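Local structure of uncharacterized protein (Enterococcus faecalis, 3L1W) at residues E174-V179 / I214-V219; S186-L189 / P195-T198; T124-I129 / K220-Q225; Y159-M164 / K181-S186. The protein is of unknown function but belongs to the DNase I-like endonuclease/exonuclease/phosphatase family and may act as a 3'-5' RNA exonuclease. All coordinates share one frame; numbering follows the deposited sequence. Where two conformers were deposited one is given.

Contact 1: E174-V179 / I214-V219; sequences EVHQLV and IDYIYV
The hydroxyl of Tyr218 is gripped from two residues: Tyr218 OH lies 2.7 Å from His176 ND1, in a hydrogen bond bent to 144°, and it also takes a hydrogen bond from NE2 of Gln180, just past the helix. Tyr218 OH meets the imidazole at its edge, near the ring plane, and the two rings stand rim to rim, neither over the face of the other. The other ring nitrogen, His176 NE2, is hydrogen-bonded to the carbonyl O of Ala169, so bonds at both ring nitrogens limit rotation of the imidazole. The arrangement fits the layered alpha/beta sandwich of the DNase I-like fold: helix 174-179 lies against the outer side of strand 215-219, its axis 11.4 Å away and inclined by 24°. Across that gap, His176 CE1 sits over the centre of the Tyr216 ring, only 3.2 Å from Tyr216 CZ, a close approach. The two planes meet at 51°, an oblique pairing, and Phe167 adds a further ring to the cluster. The hydroxyl of Tyr216 turns instead to the carbonyl O of Glu213. One helical turn after His176, Val179 holds CG1 anti to the backbone N, which sets this methyl 3.5 Å above the centroid of the Tyr218 ring in a CH-pi contact.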
loop_
_atom_site.group_PDB
_atom_site.type_symbol
_atom_site.label_atom_id
_atom_site.label_comp_id
_atom_site.label_asym_id
_atom_site.label_seq_id
_atom_site.Cartn_x
_atom_site.Cartn_y
_atom_site.Cartn_z
ATOM N N GLU A 174 21.061 -22.810 8.098
ATOM C CA GLU A 174 22.456 -22.577 7.730
ATOM C C GLU A 174 22.602 -21.611 6.565
ATOM O O GLU A 174 23.523 -20.799 6.537
ATOM C CB GLU A 174 23.170 -23.896 7.386
ATOM C CG GLU A 174 23.613 -24.720 8.578
ATOM C CD GLU A 174 24.589 -25.824 8.183
ATOM O OE1 GLU A 174 25.743 -25.501 7.820
ATOM O OE2 GLU A 174 24.202 -27.013 8.233
ATOM N N VAL A 175 21.701 -21.697 5.592
ATOM C CA VAL A 175 21.808 -20.830 4.431
ATOM C C VAL A 175 21.820 -19.349 4.827
ATOM O O VAL A 175 22.517 -18.551 4.210
ATOM C CB VAL A 175 20.719 -21.129 3.368
ATOM C CG1 VAL A 175 19.326 -20.815 3.902
ATOM C CG2 VAL A 175 21.009 -20.346 2.074
ATOM N N HIS A 176 21.076 -18.983 5.871
ATOM C CA HIS A 176 21.046 -17.586 6.296
ATOM C C HIS A 176 22.360 -17.176 6.945
ATOM O O HIS A 176 22.807 -16.041 6.799
ATOM C CB HIS A 176 19.864 -17.310 7.233
ATOM C CG HIS A 176 18.545 -17.306 6.534
ATOM N ND1 HIS A 176 18.146 -16.282 5.702
ATOM C CD2 HIS A 176 17.541 -18.215 6.521
ATOM C CE1 HIS A 176 16.945 -16.551 5.222
ATOM N NE2 HIS A 176 16.558 -17.723 5.698
ATOM N N GLN A 177 22.981 -18.101 7.661
ATOM C CA GLN A 177 24.280 -17.832 8.269
ATOM C C GLN A 177 25.313 -17.566 7.184
ATOM O O GLN A 177 26.168 -16.690 7.315
ATOM C CB GLN A 177 24.727 -18.997 9.163
ATOM C CG GLN A 177 23.918 -19.119 10.445
ATOM C CD GLN A 177 23.958 -17.848 11.276
ATOM O OE1 GLN A 177 22.941 -17.174 11.459
ATOM N NE2 GLN A 177 25.141 -17.506 11.772
ATOM N N LEU A 178 25.223 -18.316 6.088
ATOM C CA LEU A 178 26.151 -18.136 4.977
ATOM C C LEU A 178 25.939 -16.775 4.321
ATOM O O LEU A 178 26.884 -16.016 4.067
ATOM C CB LEU A 178 25.961 -19.245 3.941
ATOM C CG LEU A 178 26.796 -19.128 2.665
ATOM C CD1 LEU A 178 28.274 -19.175 2.999
ATOM C CD2 LEU A 178 26.428 -20.236 1.694
ATOM N N VAL A 179 24.685 -16.480 4.023
ATOM C CA VAL A 179 24.331 -15.215 3.393
ATOM C C VAL A 179 24.764 -14.013 4.251
ATOM O O VAL A 179 25.245 -13.011 3.733
ATOM C CB VAL A 179 22.823 -15.190 3.075
ATOM C CG1 VAL A 179 22.350 -13.781 2.746
ATOM C CG2 VAL A 179 22.518 -16.170 1.935
ATOM N N ILE A 214 9.842 -16.954 4.906
ATOM C CA ILE A 214 10.683 -17.623 3.917
ATOM C C ILE A 214 11.152 -16.716 2.772
ATOM O O ILE A 214 12.075 -17.073 2.043
ATOM C CB ILE A 214 10.016 -18.905 3.352
ATOM C CG1 ILE A 214 8.663 -18.598 2.694
ATOM C CG2 ILE A 214 9.878 -19.968 4.459
ATOM C CD1 ILE A 214 8.009 -19.844 2.066
ATOM N N ASP A 215 10.545 -15.537 2.649
ATOM C CA ASP A 215 10.972 -14.563 1.637
ATOM C C ASP A 215 11.808 -13.491 2.306
ATOM O O ASP A 215 11.492 -13.079 3.417
ATOM C CB ASP A 215 9.756 -13.920 0.978
ATOM C CG ASP A 215 8.867 -14.936 0.308
ATOM O OD1 ASP A 215 9.265 -15.456 -0.747
ATOM O OD2 ASP A 215 7.778 -15.228 0.845
ATOM N N TYR A 216 12.857 -13.037 1.621
ATOM C CA TYR A 216 13.836 -12.114 2.188
ATOM C C TYR A 216 14.339 -11.102 1.175
ATOM O O TYR A 216 14.415 -11.382 -0.026
ATOM C CB TYR A 216 15.050 -12.885 2.724
ATOM C CG TYR A 216 14.725 -13.754 3.910
ATOM C CD1 TYR A 216 15.003 -13.330 5.204
ATOM C CD2 TYR A 216 14.110 -14.986 3.739
ATOM C CE1 TYR A 216 14.685 -14.121 6.298
ATOM C CE2 TYR A 216 13.775 -15.773 4.821
ATOM C CZ TYR A 216 14.070 -15.341 6.092
ATOM O OH TYR A 216 13.747 -16.131 7.164
ATOM N N ILE A 217 14.696 -9.926 1.683
ATOM C CA ILE A 217 15.440 -8.952 0.909
ATOM C C ILE A 217 16.736 -8.690 1.659
ATOM O O ILE A 217 16.747 -8.024 2.696
ATOM C CB ILE A 217 14.643 -7.647 0.699
ATOM C CG1 ILE A 217 13.384 -7.926 -0.124
ATOM C CG2 ILE A 217 15.508 -6.584 0.021
ATOM C CD1 ILE A 217 12.513 -6.662 -0.350
ATOM N N TYR A 218 17.822 -9.250 1.135
ATOM C CA TYR A 218 19.150 -9.082 1.724
ATOM C C TYR A 218 19.902 -7.993 0.971
ATOM O O TYR A 218 19.832 -7.916 -0.263
ATOM C CB TYR A 218 19.937 -10.401 1.662
ATOM C CG TYR A 218 19.703 -11.319 2.844
ATOM C CD1 TYR A 218 20.356 -11.099 4.046
ATOM C CD2 TYR A 218 18.857 -12.424 2.745
ATOM C CE1 TYR A 218 20.162 -11.937 5.137
ATOM C CE2 TYR A 218 18.653 -13.278 3.829
ATOM C CZ TYR A 218 19.313 -13.025 5.022
ATOM O OH TYR A 218 19.136 -13.852 6.103
ATOM N N VAL A 219 20.631 -7.160 1.704
ATOM C CA VAL A 219 21.309 -6.031 1.085
ATOM C C VAL A 219 22.797 -5.990 1.389
ATOM O O VAL A 219 23.242 -6.385 2.472
ATOM C CB VAL A 219 20.653 -4.686 1.492
ATOM C CG1 VAL A 219 19.173 -4.670 1.092
ATOM C CG2 VAL A 219 20.804 -4.436 2.982
#

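Contact 2: S186-L189 / P195-T198; sequences SKNL and PRGT
Lys187, in the short 3-10 segment 186-188, and Arg196, in an irregular loop, have their CA atoms 7.9 Å apart, too far for the backbones to meet, so the contact is made mainly by side chains that bridge the gap. Most of it is the work of Arg196. Its chain bends at chi3 (59°) and brings the end of the guanidinium to the amide of Asn188. There, Arg196 NH2 donates to Asn188 OD1 at 2.8 Å with an N-H...O angle of 163°, in the carbonyl plane and on a lone pair of the oxygen. Arg196 NH1 adds a weak second bond to Asn188 OD1 at 3.3 Å. One oxygen thus receives both terminal nitrogens, and the amide and guanidinium planes lie only 7° apart, nearly a continuous flat surface. Lys187 comes from another direction: its CE stands over a face of the guanidinium, toward the rim, 3.7 Å from Arg196 NH2. The aliphatic chain does this covering, whereas the kink at its last torsion carries the ammonium on to a salt bridge with Asp185. The loops joined here flank the short strand 191-193, an outermost strand of the seven-stranded sheet. Lys187 NZ and Arg196 NH2 remain 4.7 Å apart, and the carboxylate of Asp185 would be expected to offset part of the repulsion between these like charges; the neutral amide of Asn188 offers Arg196 directional bonds without a countercharge.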
loop_
_atom_site.group_PDB
_atom_site.type_symbol
_atom_site.label_atom_id
_atom_site.label_comp_id
_atom_site.label_asym_id
_atom_site.label_seq_id
_atom_site.Cartn_x
_atom_site.Cartn_y
_atom_site.Cartn_z
ATOM N N SER A 186 17.358 -6.825 5.386
ATOM C CA SER A 186 16.815 -5.461 5.396
ATOM C C SER A 186 15.720 -5.211 6.443
ATOM O O SER A 186 15.588 -4.098 6.943
ATOM C CB SER A 186 16.296 -5.098 4.003
ATOM O OG SER A 186 15.203 -5.924 3.640
ATOM N N LYS A 187 14.931 -6.229 6.770
ATOM C CA LYS A 187 13.780 -5.998 7.646
ATOM C C LYS A 187 14.159 -5.760 9.108
ATOM O O LYS A 187 13.309 -5.355 9.908
ATOM C CB LYS A 187 12.720 -7.109 7.513
ATOM C CG LYS A 187 13.086 -8.453 8.140
ATOM C CD LYS A 187 11.852 -9.363 8.186
ATOM C CE LYS A 187 12.170 -10.766 8.714
ATOM N NZ LYS A 187 13.067 -11.564 7.812
ATOM N N ASN A 188 15.427 -5.999 9.452
ATOM C CA ASN A 188 15.911 -5.705 10.803
ATOM C C ASN A 188 16.673 -4.381 10.881
ATOM O O ASN A 188 17.163 -4.002 11.948
ATOM C CB ASN A 188 16.812 -6.833 11.311
ATOM C CG ASN A 188 16.066 -8.140 11.491
ATOM O OD1 ASN A 188 14.867 -8.145 11.741
ATOM N ND2 ASN A 188 16.778 -9.259 11.362
ATOM N N LEU A 189 16.763 -3.685 9.752
ATOM C CA LEU A 189 17.594 -2.488 9.653
ATOM C C LEU A 189 16.834 -1.181 9.838
ATOM O O LEU A 189 17.441 -0.136 10.092
ATOM C CB LEU A 189 18.331 -2.455 8.320
ATOM C CG LEU A 189 19.388 -3.536 8.109
ATOM C CD1 LEU A 189 20.095 -3.273 6.802
ATOM C CD2 LEU A 189 20.370 -3.583 9.277
ATOM N N PRO A 195 3.265 -7.891 8.722
ATOM C CA PRO A 195 3.813 -9.062 9.411
ATOM C C PRO A 195 5.276 -9.306 9.034
ATOM O O PRO A 195 5.687 -8.971 7.921
ATOM C CB PRO A 195 2.924 -10.203 8.908
ATOM C CG PRO A 195 2.467 -9.759 7.554
ATOM C CD PRO A 195 2.307 -8.252 7.659
ATOM N N ARG A 196 6.055 -9.887 9.946
ATOM C CA ARG A 196 7.437 -10.231 9.620
ATOM C C ARG A 196 7.506 -11.467 8.716
ATOM O O ARG A 196 8.446 -11.619 7.941
ATOM C CB ARG A 196 8.271 -10.417 10.894
ATOM C CG ARG A 196 8.511 -9.114 11.656
ATOM C CD ARG A 196 9.275 -9.332 12.972
ATOM N NE ARG A 196 10.582 -9.954 12.768
ATOM C CZ ARG A 196 11.690 -9.296 12.432
ATOM N NH1 ARG A 196 11.660 -7.982 12.251
ATOM N NH2 ARG A 196 12.831 -9.954 12.273
ATOM N N GLY A 197 6.502 -12.334 8.819
ATOM C CA GLY A 197 6.395 -13.496 7.955
ATOM C C GLY A 197 5.677 -13.173 6.658
ATOM O O GLY A 197 4.992 -12.149 6.551
ATOM N N THR A 198 5.821 -14.064 5.676
ATOM C CA THR A 198 5.419 -13.773 4.313
ATOM C C THR A 198 4.566 -14.865 3.668
ATOM O O THR A 198 3.927 -14.628 2.653
ATOM C CB THR A 198 6.679 -13.571 3.437
ATOM O OG1 THR A 198 7.441 -14.780 3.411
ATOM C CG2 THR A 198 7.563 -12.467 4.032
#

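Contact 3: T124-I129 / K220-Q225; sequences TPFLVI and KGWQVQ
Phe126 and Trp222 form a T-shaped aromatic pair between the two sheets of the DNase I-like beta sandwich, Phe126 from strand 126-132 of the six-stranded sheet and Trp222 from strand 222-229 of the seven-stranded one. Their planes stand at 86°, with 5.3 Å between the centroid of the Phe126 ring and that of the six-membered ring of Trp222. The indole presents an edge: CZ2 and CH2 point at the phenyl, and Trp222 CH2 lies 3.8 Å above the Phe126 plane, displaced toward the rim. With CG between the backbone N and the carbonyl carbon (chi1 64°), the Phe126 ring turns a face to that edge. The indole is also flanked by Leu162, Pro160 and Met1, while Phe126 packs on Leu38 of strand 38-44, which places the pair within the sandwich interior. Just before the tryptophan, Gly221 takes backbone angles of the left-handed region (phi 86°) at the point where the chain passes from strand 215-220 to the opposing sheet, and that turn delivers Trp222 to the interface. No hydrogen bond crosses between the segments. The nearest meeting is at the root of the phenyl side chain, with Phe126 CB 3.5 Å from Trp222 CZ2.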
loop_
_atom_site.group_PDB
_atom_site.type_symbol
_atom_site.label_atom_id
_atom_site.label_comp_id
_atom_site.label_asym_id
_atom_site.label_seq_id
_atom_site.Cartn_x
_atom_site.Cartn_y
_atom_site.Cartn_z
ATOM N N THR A 124 26.572 4.783 -10.937
ATOM C CA THR A 124 27.135 3.479 -10.601
ATOM C C THR A 124 26.074 2.383 -10.619
ATOM O O THR A 124 24.972 2.572 -10.109
ATOM C CB THR A 124 27.786 3.509 -9.218
ATOM O OG1 THR A 124 26.840 4.012 -8.267
ATOM C CG2 THR A 124 29.014 4.412 -9.234
ATOM N N PRO A 125 26.415 1.227 -11.202
ATOM C CA PRO A 125 25.502 0.090 -11.339
ATOM C C PRO A 125 25.274 -0.614 -10.009
ATOM O O PRO A 125 26.062 -0.463 -9.072
ATOM C CB PRO A 125 26.264 -0.860 -12.275
ATOM C CG PRO A 125 27.389 -0.068 -12.843
ATOM C CD PRO A 125 27.723 0.955 -11.814
ATOM N N PHE A 126 24.191 -1.378 -9.935
ATOM C CA PHE A 126 23.977 -2.292 -8.820
ATOM C C PHE A 126 23.484 -3.639 -9.333
ATOM O O PHE A 126 22.915 -3.734 -10.428
ATOM C CB PHE A 126 23.005 -1.712 -7.790
ATOM C CG PHE A 126 21.614 -1.485 -8.318
ATOM C CD1 PHE A 126 21.302 -0.323 -9.012
ATOM C CD2 PHE A 126 20.614 -2.424 -8.111
ATOM C CE1 PHE A 126 20.018 -0.106 -9.494
ATOM C CE2 PHE A 126 19.326 -2.218 -8.584
ATOM C CZ PHE A 126 19.026 -1.054 -9.284
ATOM N N LEU A 127 23.712 -4.676 -8.535
ATOM C CA LEU A 127 23.349 -6.037 -8.910
ATOM C C LEU A 127 22.067 -6.487 -8.217
ATOM O O LEU A 127 21.906 -6.292 -7.006
ATOM C CB LEU A 127 24.495 -6.990 -8.544
ATOM C CG LEU A 127 24.269 -8.476 -8.795
ATOM C CD1 LEU A 127 24.092 -8.756 -10.276
ATOM C CD2 LEU A 127 25.447 -9.275 -8.239
ATOM N N VAL A 128 21.152 -7.078 -8.989
ATOM C CA VAL A 128 19.954 -7.716 -8.419
ATOM C C VAL A 128 20.009 -9.220 -8.686
ATOM O O VAL A 128 20.233 -9.639 -9.821
ATOM C CB VAL A 128 18.677 -7.153 -9.041
ATOM C CG1 VAL A 128 17.444 -7.909 -8.517
ATOM C CG2 VAL A 128 18.555 -5.657 -8.760
ATOM N N ILE A 129 19.812 -10.030 -7.645
ATOM C CA ILE A 129 19.817 -11.484 -7.785
ATOM C C ILE A 129 18.477 -12.019 -7.292
ATOM O O ILE A 129 18.126 -11.832 -6.137
ATOM C CB ILE A 129 20.935 -12.142 -6.944
ATOM C CG1 ILE A 129 22.309 -11.536 -7.278
ATOM C CG2 ILE A 129 20.944 -13.650 -7.161
ATOM C CD1 ILE A 129 23.427 -11.972 -6.319
ATOM N N LYS A 220 23.562 -5.525 0.408
ATOM C CA LYS A 220 24.975 -5.217 0.595
ATOM C C LYS A 220 25.255 -3.900 -0.106
ATOM O O LYS A 220 25.048 -3.779 -1.314
ATOM C CB LYS A 220 25.873 -6.323 0.027
ATOM C CG LYS A 220 27.357 -5.934 -0.103
ATOM C CD LYS A 220 28.065 -6.877 -1.051
ATOM C CE LYS A 220 29.424 -6.353 -1.492
ATOM N NZ LYS A 220 29.309 -5.285 -2.524
ATOM N N GLY A 221 25.695 -2.906 0.659
ATOM C CA GLY A 221 26.023 -1.602 0.105
ATOM C C GLY A 221 24.838 -0.662 -0.016
ATOM O O GLY A 221 24.831 0.230 -0.868
ATOM N N TRP A 222 23.828 -0.860 0.828
ATOM C CA TRP A 222 22.620 -0.036 0.794
ATOM C C TRP A 222 22.226 0.479 2.164
ATOM O O TRP A 222 22.417 -0.196 3.170
ATOM C CB TRP A 222 21.425 -0.827 0.252
ATOM C CG TRP A 222 21.593 -1.316 -1.139
ATOM C CD1 TRP A 222 22.126 -2.510 -1.529
ATOM C CD2 TRP A 222 21.222 -0.629 -2.336
ATOM N NE1 TRP A 222 22.117 -2.606 -2.897
ATOM C CE2 TRP A 222 21.562 -1.466 -3.418
ATOM C CE3 TRP A 222 20.636 0.613 -2.600
ATOM C CZ2 TRP A 222 21.338 -1.102 -4.745
ATOM C CZ3 TRP A 222 20.414 0.972 -3.917
ATOM C CH2 TRP A 222 20.764 0.117 -4.972
ATOM N N GLN A 223 21.654 1.675 2.187
ATOM C CA GLN A 223 20.955 2.164 3.364
ATOM C C GLN A 223 19.497 1.753 3.230
ATOM O O GLN A 223 18.879 1.994 2.196
ATOM C CB GLN A 223 21.032 3.686 3.457
ATOM C CG GLN A 223 20.311 4.230 4.692
ATOM C CD GLN A 223 20.267 5.746 4.748
ATOM O OE1 GLN A 223 20.520 6.429 3.755
ATOM N NE2 GLN A 223 19.937 6.281 5.921
ATOM N N VAL A 224 18.945 1.138 4.269
ATOM C CA VAL A 224 17.534 0.757 4.254
ATOM C C VAL A 224 16.684 1.772 5.022
ATOM O O VAL A 224 16.984 2.093 6.176
ATOM C CB VAL A 224 17.344 -0.640 4.840
ATOM C CG1 VAL A 224 15.858 -1.017 4.866
ATOM C CG2 VAL A 224 18.143 -1.643 4.020
ATOM N N GLN A 225 15.645 2.282 4.365
ATOM C CA GLN A 225 14.753 3.291 4.945
ATOM C C GLN A 225 13.530 2.681 5.610
ATOM O O GLN A 225 12.998 3.229 6.584
ATOM C CB GLN A 225 14.281 4.274 3.875
ATOM C CG GLN A 225 15.272 5.370 3.563
ATOM C CD GLN A 225 16.357 4.904 2.638
ATOM O OE1 GLN A 225 17.538 4.900 2.995
ATOM N NE2 GLN A 225 15.967 4.496 1.433
#

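Contact 4: Y159-M164 / K181-S186; sequences YPTLLM and KKFQDS. With SO4 (sulfate ion), chain J.
Leu163 and Phe183 bring the segments to their nearest backbone approach, with CA atoms 8.2 Å apart. Strands 161-164 and 184-185 run parallel but are not neighbours in the sheet: strand 215-220 lies between them, antiparallel to both, so the contact is carried by side chains. Phe183, in the loop leading into strand 184-185, reaches back over the intervening strand. Leu163 covers one face of its ring: with CG anti to the backbone N (chi1 177°), Leu163 CD2 stands 4.1 Å from the Phe183 centroid and 10° off the ring normal, a CH-pi contact, and Leu163 CB comes within 3.9 Å of Phe183 CE1. Thr161 approaches differently, its methyl lying near the ring plane, where Thr161 CG2 is 3.7 Å from Phe183 CE1. The rotation of that threonine is fixed by its hydroxyl, as Thr161 OG1 donates to the carbonyl of Tyr159 from above the carbonyl plane, 2.9 Å from Tyr159 O. At the outer end, Lys182 NZ bonds a sulfate, probably from the crystallisation liquor, at 2.9 Å from its O2; NE2 of His153 is also hydrogen-bonded to that ion. Phe183 also touches Tyr218 of the intervening strand, while Leu163 packs on Ile129 and Val131 of strand 126-132, the neighbour of strand 161-164 on the side away from strand 215-220.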
loop_
_atom_site.group_PDB
_atom_site.type_symbol
_atom_site.label_atom_id
_atom_site.label_comp_id
_atom_site.label_asym_id
_atom_site.label_seq_id
_atom_site.Cartn_x
_atom_site.Cartn_y
_atom_site.Cartn_z
ATOM N N TYR A 159 29.843 -4.694 -6.820
ATOM C CA TYR A 159 28.682 -3.806 -6.806
ATOM C C TYR A 159 27.819 -3.910 -5.546
ATOM O O TYR A 159 27.730 -4.972 -4.927
ATOM C CB TYR A 159 27.759 -4.102 -8.004
ATOM C CG TYR A 159 28.429 -4.089 -9.357
ATOM C CD1 TYR A 159 28.801 -2.894 -9.957
ATOM C CD2 TYR A 159 28.665 -5.270 -10.047
ATOM C CE1 TYR A 159 29.413 -2.881 -11.200
ATOM C CE2 TYR A 159 29.277 -5.267 -11.289
ATOM C CZ TYR A 159 29.642 -4.067 -11.860
ATOM O OH TYR A 159 30.243 -4.052 -13.096
ATOM N N PRO A 160 27.136 -2.810 -5.192
ATOM C CA PRO A 160 26.068 -2.922 -4.197
ATOM C C PRO A 160 25.080 -3.949 -4.725
ATOM O O PRO A 160 24.777 -3.920 -5.919
ATOM C CB PRO A 160 25.417 -1.537 -4.216
ATOM C CG PRO A 160 26.449 -0.632 -4.800
ATOM C CD PRO A 160 27.212 -1.463 -5.783
ATOM N N THR A 161 24.596 -4.839 -3.868
ATOM C CA THR A 161 23.829 -5.987 -4.345
ATOM C C THR A 161 22.550 -6.174 -3.546
ATOM O O THR A 161 22.553 -6.003 -2.318
ATOM C CB THR A 161 24.672 -7.281 -4.271
ATOM O OG1 THR A 161 25.801 -7.163 -5.149
ATOM C CG2 THR A 161 23.842 -8.486 -4.697
ATOM N N LEU A 162 21.463 -6.498 -4.255
ATOM C CA LEU A 162 20.171 -6.831 -3.654
ATOM C C LEU A 162 19.919 -8.309 -3.938
ATOM O O LEU A 162 19.758 -8.713 -5.096
ATOM C CB LEU A 162 19.039 -5.989 -4.262
ATOM C CG LEU A 162 19.202 -4.472 -4.148
ATOM C CD1 LEU A 162 18.209 -3.734 -5.053
ATOM C CD2 LEU A 162 19.058 -4.033 -2.700
ATOM N N LEU A 163 19.932 -9.109 -2.881
ATOM C CA LEU A 163 19.734 -10.548 -2.981
ATOM C C LEU A 163 18.321 -10.819 -2.481
ATOM O O LEU A 163 18.060 -10.743 -1.278
ATOM C CB LEU A 163 20.770 -11.268 -2.106
ATOM C CG LEU A 163 20.719 -12.795 -2.005
ATOM C CD1 LEU A 163 21.134 -13.458 -3.319
ATOM C CD2 LEU A 163 21.619 -13.295 -0.858
HETATM N N MSE A 164 17.403 -11.110 -3.402
HETATM C CA MSE A 164 15.976 -11.045 -3.079
HETATM C C MSE A 164 15.244 -12.276 -3.539
HETATM O O MSE A 164 15.420 -12.722 -4.663
HETATM C CB MSE A 164 15.329 -9.855 -3.797
HETATM C CG MSE A 164 16.166 -8.611 -3.809
HETATM SE SE MSE A 164 15.315 -7.193 -4.849
HETATM C CE MSE A 164 13.839 -6.860 -3.669
ATOM N N LYS A 181 27.277 -13.548 6.117
ATOM C CA LYS A 181 28.695 -13.207 6.057
ATOM C C LYS A 181 28.897 -11.942 5.218
ATOM O O LYS A 181 29.792 -11.147 5.496
ATOM C CB LYS A 181 29.507 -14.365 5.465
ATOM C CG LYS A 181 29.423 -15.671 6.244
ATOM C CD LYS A 181 30.326 -15.661 7.454
ATOM C CE LYS A 181 30.519 -17.069 8.002
ATOM N NZ LYS A 181 31.738 -17.171 8.857
ATOM N N LYS A 182 28.063 -11.753 4.191
ATOM C CA LYS A 182 28.223 -10.619 3.278
ATOM C C LYS A 182 27.029 -9.660 3.216
ATOM O O LYS A 182 27.186 -8.508 2.814
ATOM C CB LYS A 182 28.558 -11.102 1.860
ATOM C CG LYS A 182 29.934 -11.750 1.723
ATOM C CD LYS A 182 30.170 -12.256 0.308
ATOM C CE LYS A 182 31.453 -13.086 0.218
ATOM N NZ LYS A 182 32.666 -12.265 0.469
ATOM N N PHE A 183 25.845 -10.136 3.600
ATOM C CA PHE A 183 24.611 -9.357 3.460
ATOM C C PHE A 183 23.930 -9.133 4.794
ATOM O O PHE A 183 24.162 -9.870 5.756
ATOM C CB PHE A 183 23.603 -10.095 2.557
ATOM C CG PHE A 183 24.040 -10.223 1.125
ATOM C CD1 PHE A 183 23.609 -9.311 0.173
ATOM C CD2 PHE A 183 24.881 -11.256 0.732
ATOM C CE1 PHE A 183 24.015 -9.424 -1.148
ATOM C CE2 PHE A 183 25.283 -11.375 -0.589
ATOM C CZ PHE A 183 24.846 -10.458 -1.523
ATOM N N GLN A 184 23.057 -8.130 4.839
ATOM C CA GLN A 184 22.199 -7.917 6.001
ATOM C C GLN A 184 20.735 -8.069 5.618
ATOM O O GLN A 184 20.333 -7.661 4.529
ATOM C CB GLN A 184 22.415 -6.516 6.576
ATOM C CG GLN A 184 23.798 -6.267 7.112
ATOM C CD GLN A 184 23.896 -4.909 7.787
ATOM O OE1 GLN A 184 23.849 -3.869 7.126
ATOM N NE2 GLN A 184 24.023 -4.913 9.108
ATOM N N ASP A 185 19.940 -8.653 6.512
ATOM C CA ASP A 185 18.501 -8.755 6.311
ATOM C C ASP A 185 17.864 -7.378 6.483
ATOM O O ASP A 185 17.838 -6.826 7.586
ATOM C CB ASP A 185 17.897 -9.756 7.301
ATOM C CG ASP A 185 16.411 -9.960 7.096
ATOM O OD1 ASP A 185 15.787 -9.186 6.345
ATOM O OD2 ASP A 185 15.858 -10.902 7.704
ATOM N N SER A 186 17.358 -6.825 5.386
ATOM C CA SER A 186 16.815 -5.461 5.396
ATOM C C SER A 186 15.720 -5.211 6.443
ATOM O O SER A 186 15.588 -4.098 6.943
ATOM C CB SER A 186 16.296 -5.098 4.003
ATOM O OG SER A 186 15.203 -5.924 3.640
HETATM S S SO4 J . 34.979 -14.821 0.295
HETATM O O1 SO4 J . 33.964 -15.576 -0.436
HETATM O O2 SO4 J . 35.142 -13.498 -0.301
HETATM O O3 SO4 J . 34.568 -14.689 1.689
HETATM O O4 SO4 J . 36.252 -15.534 0.241
#

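How the contacts relate
Contacts 1, 3 and 4 share the six-stranded sheet, the centres of contacts 3 and 4 being about 7 Å apart and those of contacts 1 and 4 about 9 Å. Backbone bonds tie them together: Tyr218 N to Leu163 O and Leu162 N to Leu127 O, each 2.8 Å. Contact 2 joins through Ser186, which it shares with contact 4 and whose OG meets Ile217 O of contact 1. OD2 of Asp215 in contact 1 is hydrogen-bonded to OG1 of Thr198 in contact 2 and to ND1 of His242, consistent with the Asp-His pair near the active site of DNase I-like enzymes. The centre of contact 3 is about 15 Å from that of contact 1.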